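Local atomic coordinates of arylalkylamine N-Acetyltransferase like 5b (Aedes aegypti, PDB entry 4FD4), a protein that probably transfers acyl groups from coenzyme A thioesters, such as acetyl-CoA, to arylalkylamines including serotonin and dopamine. Residues 53-57 and 58-62; 148-151 and 152-156. All blocks are in the same frame, centred on the assembly; numbering follows the deposited sequence.

Contact 1: residues 53-57 and 58-62; sequences LSFVE and QGTVV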
ATOM      1  N   LEU A  53       0.632 -10.646   2.268  1.00 21.48           N
ATOM      2  CA  LEU A  53       1.020 -11.811   1.493  1.00 20.62           C
ATOM      3  C   LEU A  53      -0.169 -12.476   0.799  1.00 26.40           C
ATOM      4  O   LEU A  53       0.017 -13.203  -0.172  1.00 26.18           O
ATOM      5  CB  LEU A  53       1.744 -12.833   2.367  1.00 24.84           C
ATOM      6  CG  LEU A  53       3.117 -12.445   2.920  1.00 28.00           C
ATOM      7  CD1 LEU A  53       3.631 -13.581   3.810  1.00 30.82           C
ATOM      8  CD2 LEU A  53       4.124 -12.159   1.810  1.00 26.38           C
ATOM      9  N   SER A  54      -1.382 -12.245   1.297  1.00 22.49           N
ATOM     10  CA  SER A  54      -2.547 -12.843   0.654  1.00 24.32           C
ATOM     11  C   SER A  54      -2.610 -12.442  -0.830  1.00 27.75           C
ATOM     12  O   SER A  54      -3.286 -13.093  -1.614  1.00 24.73           O
ATOM     13  CB  SER A  54      -3.848 -12.453   1.363  1.00 26.62           C
ATOM     14  OG  SER A  54      -4.104 -11.066   1.209  1.00 28.11           O
ATOM     15  N   PHE A  55      -1.891 -11.393  -1.230  1.00 26.15           N
ATOM     16  CA  PHE A  55      -1.961 -10.953  -2.627  1.00 26.00           C
ATOM     17  C   PHE A  55      -1.054 -11.713  -3.600  1.00 25.35           C
ATOM     18  O   PHE A  55      -1.278 -11.672  -4.816  1.00 24.51           O
ATOM     19  CB  PHE A  55      -1.754  -9.436  -2.749  1.00 26.03           C
ATOM     20  CG  PHE A  55      -2.811  -8.640  -2.061  1.00 25.30           C
ATOM     21  CD1 PHE A  55      -2.591  -8.128  -0.788  1.00 24.16           C
ATOM     22  CD2 PHE A  55      -4.055  -8.446  -2.662  1.00 27.27           C
ATOM     23  CE1 PHE A  55      -3.582  -7.404  -0.131  1.00 26.80           C
ATOM     24  CE2 PHE A  55      -5.056  -7.733  -2.014  1.00 24.15           C
ATOM     25  CZ  PHE A  55      -4.819  -7.203  -0.746  1.00 30.73           C
ATOM     26  N   VAL A  56      -0.051 -12.417  -3.085  1.00 26.15           N
ATOM     27  CA  VAL A  56       0.876 -13.133  -3.974  1.00 22.38           C
ATOM     28  C   VAL A  56       0.136 -14.121  -4.865  1.00 25.17           C
ATOM     29  O   VAL A  56       0.360 -14.164  -6.067  1.00 27.12           O
ATOM     30  CB  VAL A  56       1.964 -13.886  -3.197  1.00 24.82           C
ATOM     31  CG1 VAL A  56       2.772 -14.790  -4.142  1.00 22.25           C
ATOM     32  CG2 VAL A  56       2.883 -12.907  -2.482  1.00 20.13           C
ATOM     33  N   GLU A  57      -0.761 -14.906  -4.274  1.00 30.40           N
ATOM     34  CA  GLU A  57      -1.510 -15.890  -5.047  1.00 27.07           C
ATOM     35  C   GLU A  57      -2.389 -15.221  -6.107  1.00 27.59           C
ATOM     36  O   GLU A  57      -2.681 -15.818  -7.146  1.00 26.32           O
ATOM     37  CB  GLU A  57      -2.350 -16.781  -4.127  1.00 32.92           C
ATOM     38  CG  GLU A  57      -3.547 -16.083  -3.491  1.00 35.95           C
ATOM     39  CD  GLU A  57      -4.117 -16.863  -2.306  1.00 47.97           C
ATOM     40  OE1 GLU A  57      -4.422 -16.232  -1.264  1.00 50.66           O
ATOM     41  OE2 GLU A  57      -4.254 -18.104  -2.416  1.00 50.59           O
ATOM     42  N   GLN A  58      -2.811 -13.988  -5.854  1.00 26.93           N
ATOM     43  CA  GLN A  58      -3.665 -13.267  -6.808  1.00 26.94           C
ATOM     44  C   GLN A  58      -2.898 -12.707  -8.014  1.00 25.24           C
ATOM     45  O   GLN A  58      -3.508 -12.123  -8.920  1.00 25.72           O
ATOM     46  CB  GLN A  58      -4.436 -12.142  -6.108  1.00 28.26           C
ATOM     47  CG  GLN A  58      -5.250 -12.605  -4.906  1.00 34.11           C
ATOM     48  CD  GLN A  58      -5.972 -11.475  -4.194  1.00 34.52           C
ATOM     49  OE1 GLN A  58      -6.434 -10.517  -4.819  1.00 33.94           O
ATOM     50  NE2 GLN A  58      -6.085 -11.592  -2.869  1.00 37.29           N
ATOM     51  N   GLY A  59      -1.577 -12.870  -8.018  1.00 26.06           N
ATOM     52  CA  GLY A  59      -0.740 -12.403  -9.120  1.00 25.04           C
ATOM     53  C   GLY A  59      -0.642 -10.889  -9.236  1.00 26.55           C
ATOM     54  O   GLY A  59      -0.363 -10.360 -10.321  1.00 26.15           O
ATOM     55  N   THR A  60      -0.847 -10.183  -8.126  1.00 23.42           N
ATOM     56  CA  THR A  60      -0.772  -8.716  -8.159  1.00 22.82           C
ATOM     57  C   THR A  60       0.328  -8.162  -7.229  1.00 22.28           C
ATOM     58  O   THR A  60       0.280  -7.006  -6.776  1.00 20.76           O
ATOM     59  CB  THR A  60      -2.144  -8.086  -7.871  1.00 23.59           C
ATOM     60  OG1 THR A  60      -2.616  -8.538  -6.599  1.00 23.89           O
ATOM     61  CG2 THR A  60      -3.143  -8.512  -8.936  1.00 24.89           C
ATOM     62  N   VAL A  61       1.309  -9.015  -6.945  1.00 20.02           N
ATOM     63  CA  VAL A  61       2.513  -8.610  -6.232  1.00 19.22           C
ATOM     64  C   VAL A  61       3.648  -8.530  -7.236  1.00 18.84           C
ATOM     65  O   VAL A  61       3.986  -9.519  -7.888  1.00 19.29           O
ATOM     66  CB  VAL A  61       2.850  -9.581  -5.080  1.00 20.89           C
ATOM     67  CG1 VAL A  61       4.214  -9.277  -4.497  1.00 19.35           C
ATOM     68  CG2 VAL A  61       1.781  -9.488  -3.995  1.00 21.31           C
ATOM     69  N   VAL A  62       4.206  -7.334  -7.390  1.00 20.91           N
ATOM     70  CA  VAL A  62       5.280  -7.123  -8.346  1.00 20.55           C
ATOM     71  C   VAL A  62       6.587  -6.935  -7.587  1.00 25.33           C
ATOM     72  O   VAL A  62       6.637  -6.218  -6.592  1.00 21.27           O
ATOM     73  CB  VAL A  62       5.059  -5.881  -9.227  1.00 21.23           C
ATOM     74  CG1 VAL A  62       6.241  -5.701 -10.185  1.00 18.17           C
ATOM     75  CG2 VAL A  62       3.755  -5.979 -10.002  1.00 24.47           C
TER
HETATM   76  O   HOH W   1      -6.854 -10.479  -0.065  1.00 40.54           O
HETATM   77  O   HOH W   2       1.915 -12.164  -7.223  1.00 19.31           O
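Phe-55 and Gln-58 share the same first torsion, each CG anti to its own carbonyl carbon (chi1 -63° and -55°), and this sends ring and amide off the turn side by side. The Gln-58 chain then runs extended, carrying NE2 to 3.7 Å from CD2 of the Phe-55 ring, with the two planes turned 49° apart. NE2 also reaches back to the carbonyl of Ser-54, a weak hydrogen bond at 3.4 Å between Gln-58 NE2 and Ser-54 O, and a water, weakly bound by NE2, joins it to Ser-54 OG, itself bonded to Phe-51 O. Beneath them the backbone makes a type I beta turn from Val-56 to Gly-59, closed by Gly-59 N to Val-56 O at 3.0 Å. A second water accepts from Val-61 N, and its oxygen lies 2.8 Å from Val-56 O, one of several acceptors competing for its protons. On the apolar side CG2 of Val-61 touches both Phe-55 CB (3.7 Å) and Val-56 CG2 (3.9 Å), while the Phe-55 ring packs against His-130 and Phe-51. The chemistry is thus divided: methyl groups and the ring pack the turn against the interior, whereas weak amide bonds and water serve its more exposed side, where the Gln-58 amide, despite side-chain packing on Pro-80, is probably held less firmly.

Contact 2: residues 148-151 and 152-156; sequences LQFQ and MDLSK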
ATOM      1  N   LEU A 148       5.674   1.312  -9.966  1.00 23.80           N
ATOM      2  CA  LEU A 148       4.344   1.904 -10.097  1.00 26.44           C
ATOM      3  C   LEU A 148       3.854   1.797 -11.530  1.00 23.40           C
ATOM      4  O   LEU A 148       2.689   1.508 -11.782  1.00 23.50           O
ATOM      5  CB  LEU A 148       4.365   3.377  -9.666  1.00 26.62           C
ATOM      6  CG  LEU A 148       3.164   4.029  -8.966  1.00 33.47           C
ATOM      7  CD1 LEU A 148       2.967   5.467  -9.445  1.00 32.47           C
ATOM      8  CD2 LEU A 148       1.863   3.237  -9.068  1.00 23.56           C
ATOM      9  N   GLN A 149       4.738   2.049 -12.484  1.00 25.69           N
ATOM     10  CA  GLN A 149       4.343   1.955 -13.887  1.00 26.25           C
ATOM     11  C   GLN A 149       3.972   0.523 -14.221  1.00 24.68           C
ATOM     12  O   GLN A 149       3.056   0.282 -15.000  1.00 26.42           O
ATOM     13  CB  GLN A 149       5.458   2.400 -14.827  1.00 24.76           C
ATOM     14  CG  GLN A 149       5.022   2.330 -16.291  1.00 25.33           C
ATOM     15  CD  GLN A 149       3.996   3.399 -16.598  1.00 29.24           C
ATOM     16  OE1 GLN A 149       4.258   4.581 -16.397  1.00 30.51           O
ATOM     17  NE2 GLN A 149       2.808   2.990 -17.034  1.00 32.07           N
ATOM     18  N   PHE A 150       4.707  -0.426 -13.657  1.00 24.11           N
ATOM     19  CA  PHE A 150       4.418  -1.828 -13.914  1.00 24.11           C
ATOM     20  C   PHE A 150       3.010  -2.118 -13.384  1.00 21.55           C
ATOM     21  O   PHE A 150       2.208  -2.757 -14.069  1.00 21.47           O
ATOM     22  CB  PHE A 150       5.499  -2.741 -13.301  1.00 19.97           C
ATOM     23  CG  PHE A 150       5.374  -4.206 -13.686  1.00 22.82           C
ATOM     24  CD1 PHE A 150       6.367  -4.835 -14.436  1.00 22.60           C
ATOM     25  CD2 PHE A 150       4.267  -4.961 -13.283  1.00 21.19           C
ATOM     26  CE1 PHE A 150       6.261  -6.194 -14.798  1.00 24.18           C
ATOM     27  CE2 PHE A 150       4.156  -6.322 -13.633  1.00 20.55           C
ATOM     28  CZ  PHE A 150       5.151  -6.935 -14.383  1.00 21.12           C
ATOM     29  N   GLN A 151       2.691  -1.617 -12.190  1.00 20.80           N
ATOM     30  CA  GLN A 151       1.351  -1.853 -11.625  1.00 20.12           C
ATOM     31  C   GLN A 151       0.260  -1.203 -12.492  1.00 20.37           C
ATOM     32  O   GLN A 151      -0.815  -1.773 -12.694  1.00 21.88           O
ATOM     33  CB  GLN A 151       1.275  -1.371 -10.168  1.00 19.86           C
ATOM     34  CG  GLN A 151       2.020  -2.261  -9.153  1.00 21.95           C
ATOM     35  CD  GLN A 151       1.271  -3.553  -8.811  1.00 20.51           C
ATOM     36  OE1 GLN A 151       0.460  -4.042  -9.600  1.00 22.18           O
ATOM     37  NE2 GLN A 151       1.544  -4.106  -7.622  1.00 19.52           N
ATOM     38  N   MET A 152       0.533  -0.009 -13.006  1.00 20.54           N
ATOM     39  CA  MET A 152      -0.411   0.635 -13.926  1.00 27.09           C
ATOM     40  C   MET A 152      -0.646  -0.199 -15.191  1.00 24.22           C
ATOM     41  O   MET A 152      -1.782  -0.437 -15.588  1.00 27.39           O
ATOM     42  CB  MET A 152       0.078   2.029 -14.317  1.00 26.50           C
ATOM     43  CG  MET A 152      -0.074   3.086 -13.238  1.00 30.47           C
ATOM     44  SD  MET A 152       0.822   4.610 -13.657  1.00 33.96           S
ATOM     45  CE  MET A 152       0.130   5.738 -12.441  1.00 40.87           C
ATOM     46  N   ASP A 153       0.442  -0.630 -15.821  1.00 27.32           N
ATOM     47  CA  ASP A 153       0.372  -1.407 -17.058  1.00 26.74           C
ATOM     48  C   ASP A 153      -0.372  -2.713 -16.850  1.00 26.72           C
ATOM     49  O   ASP A 153      -1.197  -3.125 -17.672  1.00 24.84           O
ATOM     50  CB  ASP A 153       1.792  -1.699 -17.571  1.00 26.69           C
ATOM     51  CG  ASP A 153       2.523  -0.440 -17.997  1.00 33.16           C
ATOM     52  OD1 ASP A 153       1.850   0.594 -18.185  1.00 34.54           O
ATOM     53  OD2 ASP A 153       3.766  -0.483 -18.142  1.00 35.69           O
ATOM     54  N   LEU A 154      -0.070  -3.363 -15.731  1.00 23.89           N
ATOM     55  CA  LEU A 154      -0.648  -4.649 -15.396  1.00 25.54           C
ATOM     56  C   LEU A 154      -2.143  -4.520 -15.126  1.00 26.07           C
ATOM     57  O   LEU A 154      -2.956  -5.286 -15.664  1.00 26.41           O
ATOM     58  CB  LEU A 154       0.063  -5.224 -14.159  1.00 23.05           C
ATOM     59  CG  LEU A 154      -0.399  -6.609 -13.717  1.00 22.77           C
ATOM     60  CD1 LEU A 154      -0.092  -7.646 -14.807  1.00 27.37           C
ATOM     61  CD2 LEU A 154       0.288  -7.001 -12.411  1.00 25.05           C
ATOM     62  N   SER A 155      -2.512  -3.551 -14.291  1.00 26.19           N
ATOM     63  CA  SER A 155      -3.922  -3.366 -13.969  1.00 24.76           C
ATOM     64  C   SER A 155      -4.673  -3.050 -15.258  1.00 24.78           C
ATOM     65  O   SER A 155      -5.766  -3.566 -15.484  1.00 27.00           O
ATOM     66  CB  SER A 155      -4.120  -2.274 -12.917  1.00 24.41           C
ATOM     67  OG  SER A 155      -3.528  -1.051 -13.315  1.00 28.32           O
ATOM     68  N   LYS A 156      -4.065  -2.237 -16.116  1.00 23.97           N
ATOM     69  CA  LYS A 156      -4.680  -1.938 -17.420  1.00 28.97           C
ATOM     70  C   LYS A 156      -4.969  -3.234 -18.177  1.00 34.97           C
ATOM     71  O   LYS A 156      -6.121  -3.514 -18.542  1.00 33.68           O
ATOM     72  CB  LYS A 156      -3.777  -1.020 -18.244  1.00 35.68           C
ATOM     73  CG  LYS A 156      -4.378  -0.563 -19.579  1.00 41.52           C
ATOM     74  CD  LYS A 156      -3.774   0.768 -19.997  1.00 42.43           C
ATOM     75  CE  LYS A 156      -4.297   1.226 -21.356  1.00 52.23           C
ATOM     76  NZ  LYS A 156      -3.654   0.487 -22.476  1.00 61.14           N
TER
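The ring of Phe-150 is met at its edge, near its plane, by a methyl group of Leu-154 one helical turn on, with CE2 of Phe-150 4.1 Å from CD2 of Leu-154. Both side chains leave the helix with CG anti to the backbone N, and beyond the helix both pack on Val-11 of strand 7-11. The second pair of flat groups is polar. Gln-149, bent at chi2 (70°), carries its amide forward to the next turn, where NE2 donates to Asp-153 OD1 at 2.8 Å. The carboxylate oxygen lies close to the plane of the amide, yet the nitrogen approaches from above the carboxylate plane, the two groups being turned 33° apart. This bond ties neighbouring turns together on the outer side of the helix.

Gln-151 faces the interior instead. Its OE1 is hydrogen-bonded to Tyr-127 OH and its NE2 to Ser-76 OG, so both ends of a buried amide are satisfied and its rotation is fixed. CD2 of Leu-154 lies alongside, 4.1 Å from OE1 of Gln-151. On another flank the methyl CE of Met-152 meets CD1 of Leu-148 at 4.1 Å, and both residues touch Leu-179. Backbone bonds run regularly from residue i+4 to i, among them Leu-154 N to Phe-150 O at 2.9 Å. Ser-155 OG sits 2.9 Å from Gln-151 O, and equally near Met-152 O.

Polar pairing on one face with apolar and buried amide contacts on others marks an amphipathic alpha-helix, here the crossover helix of the beta-alpha-beta unit formed by strand 126-134, helix 143-158 and strand 162-167 in the GNAT fold.

In the fold
From the N terminus, the chain passes strand 7-11 and several helices before contact 1, which turns it from the end of helix 46-53 into strand 61-66. Strand 71-81, three helices and strand 126-134 follow, and contact 2 then lies wholly within helix 143-158. Each is local and closes no large loop; they come in series, without nesting or crossing. Their centres are about 14 Å apart, yet they touch: Gln-151 NE2 is probably hydrogen-bonded to Thr-60 O at 3.3 Å, and Val-62 CG2 packs on Phe-150 CD2 at 3.5 Å. Helix 143-158 is thereby tied to the start of strand 61-66, joining the crossover unit to the N-terminal part of the sheet.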